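PDB 4YN1: fusolin from Anomala cuprea entomopoxvirus, which forms the crystalline spindles of the virus, which enhance virulence, and probably acts on chitin as a member of the lytic polysaccharide mono-oxygenase family. Local coordinates for residues A326-T329 against E330-G334; Q11-C14 against N15-G19. All blocks are in the same frame, centred on the assembly; numbering follows the deposited sequence.

Interaction 1 of 2, residues A326-T329 against E330-G334; sequences AGYT and EDHTG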
loop_
_atom_site.group_PDB
_atom_site.type_symbol
_atom_site.label_atom_id
_atom_site.label_comp_id
_atom_site.label_asym_id
_atom_site.label_seq_id
_atom_site.Cartn_x
_atom_site.Cartn_y
_atom_site.Cartn_z
ATOM N N ALA A 326 26.964 -15.702 -16.060
ATOM C CA ALA A 326 25.669 -15.972 -15.423
ATOM C C ALA A 326 25.488 -17.482 -15.193
ATOM O O ALA A 326 25.106 -17.909 -14.095
ATOM C CB ALA A 326 24.532 -15.427 -16.272
ATOM N N GLY A 327 25.828 -18.282 -16.205
ATOM C CA GLY A 327 25.784 -19.735 -16.103
ATOM C C GLY A 327 26.720 -20.224 -15.017
ATOM O O GLY A 327 26.337 -21.042 -14.166
ATOM N N TYR A 328 27.923 -19.637 -14.971
ATOM C CA TYR A 328 28.886 -19.965 -13.918
ATOM C C TYR A 328 28.287 -19.639 -12.564
ATOM O O TYR A 328 28.332 -20.454 -11.640
ATOM C CB TYR A 328 30.208 -19.177 -14.099
ATOM C CG TYR A 328 31.312 -19.781 -13.278
ATOM C CD1 TYR A 328 31.454 -19.470 -11.932
ATOM C CD2 TYR A 328 32.178 -20.726 -13.825
ATOM C CE1 TYR A 328 32.364 -20.141 -11.127
ATOM C CE2 TYR A 328 33.119 -21.382 -13.037
ATOM C CZ TYR A 328 33.209 -21.090 -11.687
ATOM O OH TYR A 328 34.134 -21.759 -10.930
ATOM N N THR A 329 27.733 -18.417 -12.432
ATOM C CA THR A 329 27.137 -17.976 -11.166
ATOM C C THR A 329 26.066 -18.974 -10.699
ATOM O O THR A 329 26.009 -19.350 -9.523
ATOM C CB THR A 329 26.577 -16.530 -11.331
ATOM O OG1 THR A 329 27.592 -15.664 -11.869
ATOM C CG2 THR A 329 26.063 -15.960 -10.041
ATOM N N GLU A 330 25.253 -19.431 -11.620
ATOM C CA GLU A 330 24.189 -20.411 -11.317
ATOM C C GLU A 330 24.685 -21.787 -10.887
ATOM O O GLU A 330 24.063 -22.406 -10.020
ATOM C CB GLU A 330 23.274 -20.561 -12.537
ATOM C CG GLU A 330 22.411 -19.324 -12.708
ATOM C CD GLU A 330 21.476 -19.306 -13.900
ATOM O OE1 GLU A 330 21.592 -20.191 -14.782
ATOM O OE2 GLU A 330 20.620 -18.393 -13.946
ATOM N N ASP A 331 25.784 -22.270 -11.485
ATOM C CA ASP A 331 26.294 -23.601 -11.185
ATOM C C ASP A 331 27.069 -23.666 -9.888
ATOM O O ASP A 331 27.234 -24.761 -9.339
ATOM C CB ASP A 331 27.215 -24.076 -12.320
ATOM C CG ASP A 331 26.525 -24.167 -13.664
ATOM O OD1 ASP A 331 25.279 -24.317 -13.685
ATOM O OD2 ASP A 331 27.222 -24.054 -14.694
ATOM N N HIS A 332 27.610 -22.523 -9.431
ATOM C CA HIS A 332 28.487 -22.508 -8.270
ATOM C C HIS A 332 27.992 -21.745 -7.038
ATOM O O HIS A 332 28.786 -21.442 -6.129
ATOM C CB HIS A 332 29.861 -22.056 -8.759
ATOM C CG HIS A 332 30.404 -23.007 -9.805
ATOM N ND1 HIS A 332 30.819 -24.284 -9.461
ATOM C CD2 HIS A 332 30.489 -22.876 -11.149
ATOM C CE1 HIS A 332 31.163 -24.874 -10.597
ATOM N NE2 HIS A 332 30.979 -24.068 -11.636
ATOM N N THR A 333 26.687 -21.491 -6.964
ATOM C CA THR A 333 26.073 -20.864 -5.776
ATOM C C THR A 333 24.913 -21.721 -5.273
ATOM O O THR A 333 24.270 -22.404 -6.066
ATOM C CB THR A 333 25.659 -19.434 -6.080
ATOM O OG1 THR A 333 24.746 -19.438 -7.178
ATOM C CG2 THR A 333 26.856 -18.567 -6.409
ATOM N N GLY A 334 24.705 -21.718 -3.964
ATOM C CA GLY A 334 23.641 -22.469 -3.310
ATOM C C GLY A 334 23.811 -23.973 -3.303
ATOM O O GLY A 334 24.905 -24.485 -3.539
#
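Tyr328 and His332 meet one helical turn apart, an i to i+4 aromatic contact at the C-terminal end of the short helix 325-331. The contact is exposed, its centre about 35 Å from the centre of the chain, and the helix is separated from the preceding part of the model by residues 249-322, which are not modelled. The tyrosine ring swings out with CG anti to the backbone N (chi1 -164°), and that turn carries it along the helix toward the last residues. His332 answers by laying CD2 over the centre of one ring face, where it comes within 3.3 Å of Tyr328 CZ. The two ring planes are inclined by 32° and their centroids lie 4.2 Å apart, an oblique pairing. The other face of the imidazole is backed near its rim by Asp331 CB.

Alongside the ring pair the backbone closes the helix. Glu330 N donates to Ala326 O at 2.9 Å, Asp331 N to Gly327 O at 3.0 Å, and His332 N to Tyr328 O at 3.1 Å; the residue that supplies the ring thus also closes the last of these turns, just as its own backbone leaves helical angles. One carbonyl further on, a side chain takes over: Thr333 OG1 donates to Thr329 O at 2.7 Å. The hydroxyl of Thr329 itself turns back to the carbonyl of Tyr325. The contact therefore combines a polar closure of the helix end with a ring pair on its flank. A protonated His332 would probably be tolerated against the electron-rich face of Tyr328; the Asp331 carboxylate, turned toward Gly327 O, could add little more than a general electrostatic pull, softened by solvent.

Interaction 2 of 2, residues Q11-C14 against N15-G19; sequences QRRC and NVQGG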
loop_
_atom_site.group_PDB
_atom_site.type_symbol
_atom_site.label_atom_id
_atom_site.label_comp_id
_atom_site.label_asym_id
_atom_site.label_seq_id
_atom_site.Cartn_x
_atom_site.Cartn_y
_atom_site.Cartn_z
ATOM N N GLN A 11 -3.629 -1.782 -3.337
ATOM C CA GLN A 11 -4.939 -2.324 -3.729
ATOM C C GLN A 11 -5.549 -1.557 -4.890
ATOM O O GLN A 11 -6.281 -2.151 -5.692
ATOM C CB GLN A 11 -5.892 -2.464 -2.536
ATOM C CG GLN A 11 -6.659 -1.194 -2.154
ATOM C CD GLN A 11 -5.814 -0.085 -1.641
ATOM O OE1 GLN A 11 -4.675 -0.284 -1.192
ATOM N NE2 GLN A 11 -6.363 1.128 -1.688
ATOM N N ARG A 12 -5.240 -0.267 -4.996
ATOM C CA ARG A 12 -5.719 0.578 -6.089
ATOM C C ARG A 12 -5.066 0.130 -7.406
ATOM O O ARG A 12 -5.718 0.027 -8.458
ATOM C CB ARG A 12 -5.421 2.067 -5.794
ATOM C CG ARG A 12 -5.694 3.007 -6.957
ATOM C CD ARG A 12 -7.144 2.917 -7.361
ATOM N NE ARG A 12 -7.474 3.797 -8.469
ATOM C CZ ARG A 12 -8.611 3.750 -9.157
ATOM N NH1 ARG A 12 -9.547 2.873 -8.843
ATOM N NH2 ARG A 12 -8.795 4.552 -10.201
ATOM N N ARG A 13 -3.761 -0.129 -7.360
ATOM C CA ARG A 13 -3.057 -0.655 -8.511
ATOM C C ARG A 13 -3.692 -1.966 -9.005
ATOM O O ARG A 13 -3.886 -2.136 -10.221
ATOM C CB ARG A 13 -1.573 -0.865 -8.187
ATOM C CG ARG A 13 -0.785 -1.438 -9.346
ATOM C CD ARG A 13 0.691 -1.605 -8.980
ATOM N NE ARG A 13 1.382 -2.362 -10.010
ATOM C CZ ARG A 13 1.401 -3.694 -10.107
ATOM N NH1 ARG A 13 0.829 -4.450 -9.168
ATOM N NH2 ARG A 13 2.033 -4.278 -11.115
ATOM N N CYS A 14 -3.998 -2.900 -8.114
ATOM C CA CYS A 14 -4.638 -4.152 -8.545
ATOM C C CYS A 14 -6.014 -3.898 -9.202
ATOM O O CYS A 14 -6.344 -4.518 -10.216
ATOM C CB CYS A 14 -4.774 -5.115 -7.383
ATOM S SG CYS A 14 -3.188 -5.745 -6.756
ATOM N N ASN A 15 -6.820 -3.039 -8.595
ATOM C CA ASN A 15 -8.133 -2.720 -9.155
ATOM C C ASN A 15 -8.019 -2.115 -10.543
ATOM O O ASN A 15 -8.722 -2.543 -11.450
ATOM C CB ASN A 15 -8.903 -1.784 -8.213
ATOM C CG ASN A 15 -10.393 -1.746 -8.549
ATOM O OD1 ASN A 15 -10.976 -2.695 -9.050
ATOM N ND2 ASN A 15 -11.048 -0.703 -8.261
ATOM N N VAL A 16 -7.126 -1.143 -10.713
ATOM C CA VAL A 16 -6.901 -0.451 -11.992
ATOM C C VAL A 16 -6.484 -1.387 -13.140
ATOM O O VAL A 16 -6.922 -1.206 -14.279
ATOM C CB VAL A 16 -5.868 0.699 -11.761
ATOM C CG1 VAL A 16 -5.199 1.149 -13.049
ATOM C CG2 VAL A 16 -6.565 1.857 -11.083
ATOM N N GLN A 17 -5.622 -2.355 -12.850
ATOM C CA GLN A 17 -5.161 -3.290 -13.875
ATOM C C GLN A 17 -6.249 -4.239 -14.360
ATOM O O GLN A 17 -6.105 -4.819 -15.426
ATOM C CB GLN A 17 -3.938 -4.030 -13.391
ATOM C CG GLN A 17 -2.777 -3.089 -13.225
ATOM C CD GLN A 17 -1.492 -3.828 -13.086
ATOM O OE1 GLN A 17 -1.471 -5.040 -12.907
ATOM N NE2 GLN A 17 -0.390 -3.110 -13.164
ATOM N N GLY A 18 -7.287 -4.437 -13.552
ATOM C CA GLY A 18 -8.444 -5.220 -13.924
ATOM C C GLY A 18 -8.179 -6.681 -14.164
ATOM O O GLY A 18 -7.289 -7.287 -13.546
ATOM N N GLY A 19 -9.023 -7.254 -15.007
ATOM C CA GLY A 19 -8.947 -8.652 -15.403
ATOM C C GLY A 19 -9.528 -9.625 -14.411
ATOM O O GLY A 19 -9.581 -10.820 -14.693
HETATM O O HOH W 1 -5.637 -6.710 -11.504
#
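Arg12 and Arg13 both send CG anti to the backbone N, yet they reach partners one turn on, Val16 and Gln17, by different routes. The Arg12 chain bends at chi2 (59°), which lays its guanidinium over Val16: methyl CG2 sits under the centre of one face, 3.4 Å from Arg12 CZ. Arg13 runs extended from CG to NE; the last torsion (chi4 -83°) turns the guanidinium across, and Gln17 NE2 lies over one face near the rim, 3.4 Å from Arg13 NH2. Both of these nitrogens are donors, and the two planes are 60° apart; the amide rests against the cation without a bond.

The charges are answered from outside: Arg12 NH1 forms a salt bridge with Asp66, whose carboxylate also accepts from Asn15 ND2, and Arg13 NH2 forms one with Asp31. All this belongs to helix 10-17, which follows strand 2-6 within the part of the chain assigned to the lytic polysaccharide mono-oxygenase family and is tied to helix 32-47 by the Cys14–Cys34 disulfide.

Regular i to i+4 bonds run through the helix, with Val16 N 2.9 Å from Arg12 O. At its end Gly18 leaves helical geometry with positive phi, and its N makes a weak bond to Cys14 O. A water donates to both Cys14 O, at 2.6 Å, and Gly18 O, at 2.7 Å, bridging the last turn to the chain that leaves it.

Overall arrangement
Interaction 2 comes first along the chain, on helix 10-17 close behind strand 2-6, whereas interaction 1 comes near the end of the modelled chain on helix 325-331. Their centres lie 37 Å apart and their nearest atoms about 24 Å, so neither touches the other and they share no helix or sheet. Interaction 2 is built into the body of the protein, in the region assigned to the mono-oxygenase family, and is partly buried there. Interaction 1 stands well away from that body, and several residues of 326-334 touch a crystal neighbour, consistent with a part for this C-terminal region in the packing of spindles.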